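O-succinylhomoserine sulfhydrylase (Mycobacterium tuberculosis, PDB 3NDN) probably catalyses the pyridoxal-phosphate-dependent conversion of O-succinyl-L-homoserine and hydrogen sulfide into L-homocysteine and succinate, a step of methionine biosynthesis. Local coordinates at residues A[105-113]-A[130-141]; A[344-355]-A[365-373]. All blocks are in the same frame, centred on the assembly; numbering follows the deposited sequence.

Contact 1: residues A[105-113]-A[130-141]; sequences GMAAVFTSL and FGSCFVVCSEIL
The helix whose N terminus holds the cofactor phosphate packs here through Met106 against the start of helix 131-141. Met106 carries the N-terminal end of the contact. Bends at chi2 (-42°) and chi3 fold its flexible thioether so that CE lies against the backbone, 3.4 Å from Cys133 N, while SD sits 3.7 Å from Cys133 SG. The same sulfur meets the rim of the Phe130 ring in its plane, 3.9 Å from Phe130 CD2, a Met-aromatic contact made at the edge. Of the Ser132 side chain it is CB that meets Met106; its hydroxyl is hydrogen-bonded to His257 of the second subunit. The backbone N atoms of Gly105 and Met106 bind phosphate oxygens of the pyridoxal-lysine at position 227, an arrangement characteristic of fold-type I enzymes, in which such a helix flanks the central sheet of the large domain. The axes are 10.5 Å apart and 28° from parallel, a gap filled by Met106, Phe110 and Leu113. Phe110 brings its CE1 to 3.9 Å from Leu141 CD2, and Val136 CG1 lies at the edge of its ring, near the ring plane. Leu113 sets CB 4.1 Å from Leu141 CD1 and its CD1 branch against the small sulfur of Cys137.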
loop_
_atom_site.group_PDB
_atom_site.type_symbol
_atom_site.label_atom_id
_atom_site.label_comp_id
_atom_site.label_asym_id
_atom_site.label_seq_id
_atom_site.Cartn_x
_atom_site.Cartn_y
_atom_site.Cartn_z
ATOM N N GLY A 105 18.101 5.180 8.197
ATOM C CA GLY A 105 19.565 5.207 8.188
ATOM C C GLY A 105 20.174 5.527 9.557
ATOM O O GLY A 105 21.144 4.898 9.957
ATOM N N MET A 106 19.596 6.484 10.287
ATOM C CA MET A 106 20.093 6.818 11.636
ATOM C C MET A 106 19.937 5.656 12.635
ATOM O O MET A 106 20.795 5.459 13.516
ATOM C CB MET A 106 19.445 8.098 12.175
ATOM C CG MET A 106 19.992 9.408 11.570
ATOM S SD MET A 106 21.790 9.504 11.345
ATOM C CE MET A 106 22.392 9.437 13.035
ATOM N N ALA A 107 18.868 4.881 12.478
ATOM C CA ALA A 107 18.694 3.639 13.242
ATOM C C ALA A 107 19.830 2.646 12.971
ATOM O O ALA A 107 20.316 2.013 13.914
ATOM C CB ALA A 107 17.348 3.014 12.966
ATOM N N ALA A 108 20.271 2.528 11.704
ATOM C CA ALA A 108 21.441 1.699 11.372
ATOM C C ALA A 108 22.733 2.219 12.029
ATOM O O ALA A 108 23.489 1.435 12.582
ATOM C CB ALA A 108 21.629 1.554 9.836
ATOM N N VAL A 109 22.973 3.533 11.947
ATOM C CA VAL A 109 24.145 4.155 12.561
ATOM C C VAL A 109 24.197 3.957 14.088
ATOM O O VAL A 109 25.224 3.503 14.623
ATOM C CB VAL A 109 24.239 5.682 12.220
ATOM C CG1 VAL A 109 25.399 6.339 12.972
ATOM C CG2 VAL A 109 24.377 5.885 10.723
ATOM N N PHE A 110 23.096 4.280 14.782
ATOM C CA PHE A 110 23.062 4.171 16.247
ATOM C C PHE A 110 23.177 2.710 16.716
ATOM O O PHE A 110 23.978 2.398 17.614
ATOM C CB PHE A 110 21.819 4.861 16.877
ATOM C CG PHE A 110 21.680 4.584 18.348
ATOM C CD1 PHE A 110 22.486 5.258 19.278
ATOM C CD2 PHE A 110 20.817 3.585 18.802
ATOM C CE1 PHE A 110 22.407 4.972 20.639
ATOM C CE2 PHE A 110 20.718 3.287 20.157
ATOM C CZ PHE A 110 21.517 3.977 21.089
ATOM N N THR A 111 22.400 1.817 16.106
ATOM C CA THR A 111 22.407 0.406 16.508
ATOM C C THR A 111 23.751 -0.289 16.198
ATOM O O THR A 111 24.222 -1.099 17.001
ATOM C CB THR A 111 21.181 -0.370 15.942
ATOM O OG1 THR A 111 19.975 0.240 16.430
ATOM C CG2 THR A 111 21.192 -1.833 16.356
ATOM N N SER A 112 24.384 0.064 15.080
ATOM C CA SER A 112 25.664 -0.571 14.703
ATOM C C SER A 112 26.768 -0.184 15.706
ATOM O O SER A 112 27.528 -1.054 16.172
ATOM C CB SER A 112 26.072 -0.239 13.269
ATOM O OG SER A 112 26.395 1.138 13.103
ATOM N N LEU A 113 26.827 1.111 16.030
ATOM C CA LEU A 113 27.771 1.640 17.016
ATOM C C LEU A 113 27.466 1.183 18.441
ATOM O O LEU A 113 28.394 0.840 19.197
ATOM C CB LEU A 113 27.843 3.169 16.946
ATOM C CG LEU A 113 28.464 3.762 15.685
ATOM C CD1 LEU A 113 28.262 5.278 15.646
ATOM C CD2 LEU A 113 29.963 3.414 15.571
ATOM N N PHE A 130 27.496 14.000 8.901
ATOM C CA PHE A 130 26.047 14.293 8.896
ATOM C C PHE A 130 25.635 14.764 10.299
ATOM O O PHE A 130 25.990 14.128 11.291
ATOM C CB PHE A 130 25.306 12.998 8.541
ATOM C CG PHE A 130 23.815 13.152 8.270
ATOM C CD1 PHE A 130 23.349 13.978 7.251
ATOM C CD2 PHE A 130 22.890 12.382 8.984
ATOM C CE1 PHE A 130 21.964 14.090 6.981
ATOM C CE2 PHE A 130 21.510 12.477 8.730
ATOM C CZ PHE A 130 21.045 13.335 7.721
ATOM N N GLY A 131 24.896 15.872 10.373
ATOM C CA GLY A 131 24.415 16.435 11.648
ATOM C C GLY A 131 24.038 15.446 12.744
ATOM O O GLY A 131 24.626 15.467 13.844
ATOM N N SER A 132 23.050 14.595 12.457
ATOM C CA SER A 132 22.586 13.579 13.409
ATOM C C SER A 132 23.654 12.532 13.784
ATOM O O SER A 132 23.677 12.065 14.927
ATOM C CB SER A 132 21.318 12.894 12.900
ATOM O OG SER A 132 20.193 13.754 12.974
ATOM N N CYS A 133 24.510 12.141 12.836
ATOM C CA CYS A 133 25.647 11.255 13.166
ATOM C C CYS A 133 26.608 11.888 14.198
ATOM O O CYS A 133 27.105 11.188 15.091
ATOM C CB CYS A 133 26.425 10.818 11.918
ATOM S SG CYS A 133 25.461 9.819 10.732
ATOM N N PHE A 134 26.869 13.193 14.062
ATOM C CA PHE A 134 27.719 13.923 15.018
ATOM C C PHE A 134 27.078 13.947 16.411
ATOM O O PHE A 134 27.768 13.710 17.409
ATOM C CB PHE A 134 28.057 15.355 14.526
ATOM C CG PHE A 134 29.012 16.114 15.441
ATOM C CD1 PHE A 134 30.395 15.932 15.339
ATOM C CD2 PHE A 134 28.526 17.013 16.393
ATOM C CE1 PHE A 134 31.285 16.622 16.184
ATOM C CE2 PHE A 134 29.412 17.707 17.254
ATOM C CZ PHE A 134 30.785 17.508 17.142
ATOM N N VAL A 135 25.766 14.193 16.472
ATOM C CA VAL A 135 25.029 14.217 17.753
ATOM C C VAL A 135 25.098 12.852 18.459
ATOM O O VAL A 135 25.279 12.794 19.674
ATOM C CB VAL A 135 23.540 14.649 17.583
ATOM C CG1 VAL A 135 22.765 14.485 18.895
ATOM C CG2 VAL A 135 23.436 16.078 17.070
ATOM N N VAL A 136 24.977 11.771 17.684
ATOM C CA VAL A 136 25.100 10.399 18.204
ATOM C C VAL A 136 26.503 10.172 18.821
ATOM O O VAL A 136 26.617 9.629 19.921
ATOM C CB VAL A 136 24.819 9.317 17.096
ATOM C CG1 VAL A 136 25.330 7.939 17.509
ATOM C CG2 VAL A 136 23.327 9.236 16.756
ATOM N N CYS A 137 27.550 10.617 18.125
ATOM C CA CYS A 137 28.934 10.359 18.558
ATOM C C CYS A 137 29.406 11.280 19.702
ATOM O O CYS A 137 30.186 10.860 20.569
ATOM C CB CYS A 137 29.901 10.443 17.372
ATOM S SG CYS A 137 29.733 9.124 16.085
ATOM N N SER A 138 28.933 12.528 19.706
ATOM C CA SER A 138 29.410 13.527 20.667
ATOM C C SER A 138 28.558 13.646 21.933
ATOM O O SER A 138 29.093 13.993 22.998
ATOM C CB SER A 138 29.560 14.906 20.000
ATOM O OG SER A 138 28.283 15.472 19.721
ATOM N N GLU A 139 27.251 13.366 21.830
ATOM C CA GLU A 139 26.332 13.595 22.957
ATOM C C GLU A 139 25.582 12.364 23.475
ATOM O O GLU A 139 25.560 12.116 24.688
ATOM C CB GLU A 139 25.320 14.698 22.625
ATOM C CG GLU A 139 25.938 16.075 22.314
ATOM C CD GLU A 139 24.898 17.094 21.858
ATOM O OE1 GLU A 139 23.722 16.977 22.252
ATOM O OE2 GLU A 139 25.255 18.026 21.106
ATOM N N ILE A 140 24.941 11.613 22.574
ATOM C CA ILE A 140 24.074 10.503 22.998
ATOM C C ILE A 140 24.857 9.318 23.579
ATOM O O ILE A 140 24.514 8.820 24.652
ATOM C CB ILE A 140 23.088 10.060 21.871
ATOM C CG1 ILE A 140 22.121 11.208 21.540
ATOM C CG2 ILE A 140 22.315 8.785 22.285
ATOM C CD1 ILE A 140 21.189 10.958 20.324
ATOM N N LEU A 141 25.901 8.866 22.889
ATOM C CA LEU A 141 26.694 7.755 23.402
ATOM C C LEU A 141 27.564 8.109 24.650
ATOM O O LEU A 141 27.642 7.306 25.581
ATOM C CB LEU A 141 27.512 7.078 22.283
ATOM C CG LEU A 141 26.688 6.201 21.323
ATOM C CD1 LEU A 141 27.503 5.761 20.105
ATOM C CD2 LEU A 141 26.094 4.983 22.042
#

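Contact 2: residues A[344-355]-A[365-373]; sequences AFEVLDKMRLID and SLVTHPATT
Val367 is clasped between Leu348 of the helix and Ile354 of the segment leading into the edge strand. Its CG2 lies 3.9 Å from Leu348 CD1, and Met351 CE touches the same methyl. With chi1 at 65°, CG1 stands between the backbone N and carbonyl carbon and meets Asp355 O at 3.6 Å. Ile354 lays CG2 along the strand backbone, 3.6 Å from Leu366 C; beta-branched side chains suit this tight layer. Next to it along the strand, Val367 N donates to Asp355 O at 2.9 Å, whereas the return bond from Asp355 N to Ser365 O is weak. Toward the partly exposed Phe345 the packing is looser: in an edge-to-face pair CE1 points at one face of the His369 imidazole, 3.8 Å from ND1, with the planes at 88°, and Ala344 CB lies beside the same ring. Both imidazole nitrogens are engaged, ND1 with Thr372 OG1 at 2.8 Å and NE2 with Asp390 O, which should fix the ring's rotation. The carboxylate of Asp355 forms salt bridges with Arg33 and Arg38 of the third subunit. Helix, connecting loop and parallel edge pairing together are typical of the small C-terminal alpha/beta domain of trans-sulfuration enzymes.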
loop_
_atom_site.group_PDB
_atom_site.type_symbol
_atom_site.label_atom_id
_atom_site.label_comp_id
_atom_site.label_asym_id
_atom_site.label_seq_id
_atom_site.Cartn_x
_atom_site.Cartn_y
_atom_site.Cartn_z
ATOM N N ALA A 344 23.444 34.301 -2.937
ATOM C CA ALA A 344 23.007 32.890 -2.877
ATOM C C ALA A 344 21.478 32.735 -2.866
ATOM O O ALA A 344 20.933 31.926 -3.614
ATOM C CB ALA A 344 23.626 32.173 -1.669
ATOM N N PHE A 345 20.793 33.510 -2.022
ATOM C CA PHE A 345 19.325 33.484 -1.964
ATOM C C PHE A 345 18.691 33.863 -3.308
ATOM O O PHE A 345 17.687 33.290 -3.710
ATOM C CB PHE A 345 18.805 34.415 -0.855
ATOM C CG PHE A 345 18.761 33.784 0.515
ATOM C CD1 PHE A 345 19.647 32.761 0.871
ATOM C CD2 PHE A 345 17.845 34.236 1.472
ATOM C CE1 PHE A 345 19.609 32.185 2.145
ATOM C CE2 PHE A 345 17.803 33.671 2.744
ATOM C CZ PHE A 345 18.690 32.644 3.082
ATOM N N GLU A 346 19.289 34.829 -3.996
ATOM C CA GLU A 346 18.811 35.280 -5.301
ATOM C C GLU A 346 18.833 34.152 -6.343
ATOM O O GLU A 346 17.898 34.010 -7.146
ATOM C CB GLU A 346 19.656 36.474 -5.788
ATOM C CG GLU A 346 19.093 37.153 -7.031
ATOM C CD GLU A 346 19.994 38.264 -7.593
ATOM O OE1 GLU A 346 21.232 38.238 -7.377
ATOM O OE2 GLU A 346 19.443 39.163 -8.270
ATOM N N VAL A 347 19.899 33.356 -6.315
ATOM C CA VAL A 347 20.099 32.245 -7.258
ATOM C C VAL A 347 19.081 31.121 -7.005
ATOM O O VAL A 347 18.435 30.624 -7.945
ATOM C CB VAL A 347 21.565 31.698 -7.187
ATOM C CG1 VAL A 347 21.741 30.443 -8.037
ATOM C CG2 VAL A 347 22.579 32.782 -7.620
ATOM N N LEU A 348 18.917 30.743 -5.745
ATOM C CA LEU A 348 17.929 29.706 -5.402
ATOM C C LEU A 348 16.515 30.127 -5.808
ATOM O O LEU A 348 15.754 29.319 -6.340
ATOM C CB LEU A 348 17.984 29.348 -3.919
ATOM C CG LEU A 348 18.858 28.153 -3.503
ATOM C CD1 LEU A 348 20.320 28.353 -3.863
ATOM C CD2 LEU A 348 18.702 27.954 -2.004
ATOM N N ASP A 349 16.193 31.406 -5.590
ATOM C CA ASP A 349 14.850 31.923 -5.861
ATOM C C ASP A 349 14.527 32.071 -7.362
ATOM O O ASP A 349 13.361 32.220 -7.730
ATOM C CB ASP A 349 14.613 33.247 -5.112
ATOM C CG ASP A 349 14.491 33.067 -3.595
ATOM O OD1 ASP A 349 14.259 31.933 -3.093
ATOM O OD2 ASP A 349 14.600 34.089 -2.888
ATOM N N LYS A 350 15.547 31.999 -8.222
ATOM C CA LYS A 350 15.354 32.082 -9.681
ATOM C C LYS A 350 15.186 30.736 -10.400
ATOM O O LYS A 350 14.741 30.698 -11.552
ATOM C CB LYS A 350 16.494 32.883 -10.336
ATOM C CG LYS A 350 16.397 34.379 -10.163
ATOM C CD LYS A 350 17.657 35.107 -10.687
ATOM C CE LYS A 350 17.833 34.982 -12.201
ATOM N NZ LYS A 350 16.842 35.766 -13.000
ATOM N N MET A 351 15.532 29.636 -9.726
ATOM C CA MET A 351 15.287 28.273 -10.254
ATOM C C MET A 351 13.806 28.077 -10.601
ATOM O O MET A 351 12.930 28.454 -9.805
ATOM C CB MET A 351 15.694 27.205 -9.232
ATOM C CG MET A 351 17.126 27.285 -8.712
ATOM S SD MET A 351 18.306 26.512 -9.819
ATOM C CE MET A 351 19.828 26.629 -8.872
ATOM N N ARG A 352 13.530 27.497 -11.776
ATOM C CA ARG A 352 12.150 27.205 -12.210
ATOM C C ARG A 352 11.880 25.714 -12.527
ATOM O O ARG A 352 10.735 25.339 -12.820
ATOM C CB ARG A 352 11.750 28.097 -13.399
ATOM C CG ARG A 352 11.640 29.612 -13.078
ATOM C CD ARG A 352 10.395 29.930 -12.204
ATOM N NE ARG A 352 10.316 31.341 -11.795
ATOM C CZ ARG A 352 10.906 31.864 -10.718
ATOM N NH1 ARG A 352 11.654 31.117 -9.910
ATOM N NH2 ARG A 352 10.757 33.152 -10.445
ATOM N N LEU A 353 12.927 24.885 -12.488
ATOM C CA LEU A 353 12.800 23.423 -12.676
ATOM C C LEU A 353 13.233 22.635 -11.434
ATOM O O LEU A 353 12.511 21.733 -10.975
ATOM C CB LEU A 353 13.571 22.942 -13.932
ATOM C CG LEU A 353 13.465 21.461 -14.345
ATOM C CD1 LEU A 353 12.068 21.103 -14.881
ATOM C CD2 LEU A 353 14.524 21.064 -15.380
ATOM N N ILE A 354 14.418 22.963 -10.922
ATOM C CA ILE A 354 14.984 22.357 -9.705
ATOM C C ILE A 354 14.223 22.900 -8.471
ATOM O O ILE A 354 13.988 24.102 -8.390
ATOM C CB ILE A 354 16.523 22.654 -9.628
ATOM C CG1 ILE A 354 17.272 22.003 -10.807
ATOM C CG2 ILE A 354 17.145 22.217 -8.288
ATOM C CD1 ILE A 354 18.677 22.580 -11.079
ATOM N N ASP A 355 13.804 22.008 -7.556
ATOM C CA ASP A 355 13.105 22.380 -6.300
ATOM C C ASP A 355 14.082 22.764 -5.183
ATOM O O ASP A 355 15.158 22.181 -5.087
ATOM C CB ASP A 355 12.255 21.195 -5.742
ATOM C CG ASP A 355 11.071 20.797 -6.632
ATOM O OD1 ASP A 355 10.232 21.656 -6.987
ATOM O OD2 ASP A 355 10.946 19.580 -6.933
ATOM N N SER A 365 15.664 16.582 -9.251
ATOM C CA SER A 365 16.820 17.379 -8.835
ATOM C C SER A 365 16.427 18.426 -7.788
ATOM O O SER A 365 15.341 18.994 -7.862
ATOM C CB SER A 365 17.491 18.047 -10.036
ATOM O OG SER A 365 18.090 17.082 -10.891
ATOM N N LEU A 366 17.319 18.651 -6.821
ATOM C CA LEU A 366 17.075 19.527 -5.656
ATOM C C LEU A 366 18.283 20.451 -5.342
ATOM O O LEU A 366 19.439 20.094 -5.626
ATOM C CB LEU A 366 16.749 18.689 -4.417
ATOM C CG LEU A 366 15.753 17.527 -4.491
ATOM C CD1 LEU A 366 15.812 16.704 -3.239
ATOM C CD2 LEU A 366 14.323 18.027 -4.723
ATOM N N VAL A 367 18.011 21.619 -4.733
ATOM C CA VAL A 367 19.050 22.608 -4.372
ATOM C C VAL A 367 18.892 23.102 -2.918
ATOM O O VAL A 367 17.770 23.305 -2.450
ATOM C CB VAL A 367 19.112 23.802 -5.388
ATOM C CG1 VAL A 367 17.821 24.649 -5.378
ATOM C CG2 VAL A 367 20.320 24.690 -5.134
ATOM N N THR A 368 20.011 23.260 -2.212
ATOM C CA THR A 368 19.979 23.786 -0.835
ATOM C C THR A 368 21.148 24.749 -0.503
ATOM O O THR A 368 22.206 24.708 -1.146
ATOM C CB THR A 368 19.858 22.627 0.204
ATOM O OG1 THR A 368 19.402 23.152 1.452
ATOM C CG2 THR A 368 21.203 21.916 0.415
ATOM N N HIS A 369 20.951 25.602 0.517
ATOM C CA HIS A 369 21.988 26.519 1.017
ATOM C C HIS A 369 22.462 26.012 2.383
ATOM O O HIS A 369 21.773 26.228 3.392
ATOM C CB HIS A 369 21.396 27.941 1.153
ATOM C CG HIS A 369 22.365 28.979 1.638
ATOM N ND1 HIS A 369 22.275 29.554 2.891
ATOM C CD2 HIS A 369 23.417 29.576 1.028
ATOM C CE1 HIS A 369 23.243 30.442 3.037
ATOM N NE2 HIS A 369 23.944 30.479 1.918
ATOM N N PRO A 370 23.627 25.334 2.425
ATOM C CA PRO A 370 24.035 24.650 3.659
ATOM C C PRO A 370 24.212 25.530 4.900
ATOM O O PRO A 370 23.868 25.091 5.994
ATOM C CB PRO A 370 25.355 23.980 3.271
ATOM C CG PRO A 370 25.236 23.765 1.774
ATOM C CD PRO A 370 24.510 24.989 1.289
ATOM N N ALA A 371 24.719 26.754 4.736
ATOM C CA ALA A 371 24.991 27.645 5.880
ATOM C C ALA A 371 23.744 28.013 6.704
ATOM O O ALA A 371 23.856 28.352 7.887
ATOM C CB ALA A 371 25.745 28.914 5.425
ATOM N N THR A 372 22.563 27.937 6.089
ATOM C CA THR A 372 21.308 28.224 6.795
ATOM C C THR A 372 20.395 26.991 6.981
ATOM O O THR A 372 19.324 27.099 7.575
ATOM C CB THR A 372 20.519 29.380 6.116
ATOM O OG1 THR A 372 20.252 29.050 4.745
ATOM C CG2 THR A 372 21.310 30.706 6.189
ATOM N N THR A 373 20.820 25.836 6.472
ATOM C CA THR A 373 20.049 24.582 6.572
ATOM C C THR A 373 20.921 23.383 7.009
ATOM O O THR A 373 21.049 23.115 8.202
ATOM C CB THR A 373 19.347 24.223 5.239
ATOM O OG1 THR A 373 20.329 24.087 4.203
ATOM C CG2 THR A 373 18.323 25.276 4.838
#

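In the fold
From the N terminus, the chain first closes contact 1: helix 105-113 is followed by strand 122-126 and then helix 131-141, an alpha-beta-alpha succession on the seven-stranded sheet of the large domain. Contact 2 opens only some two hundred residues later, where helix 340-350 runs into strand 355-356 and a short loop returns to strand 366-368 of the five-stranded sheet. The two loops follow in series, neither nesting nor crossing. The centres of contact 1 and contact 2 lie about 28 Å apart, and the nearest atoms of contact 1 and contact 2 are about 8 Å apart, without touching. Both reach the second subunit, and contact 2 also meets the third, so each domain's internal packing lies beside an interface of the homotetramer.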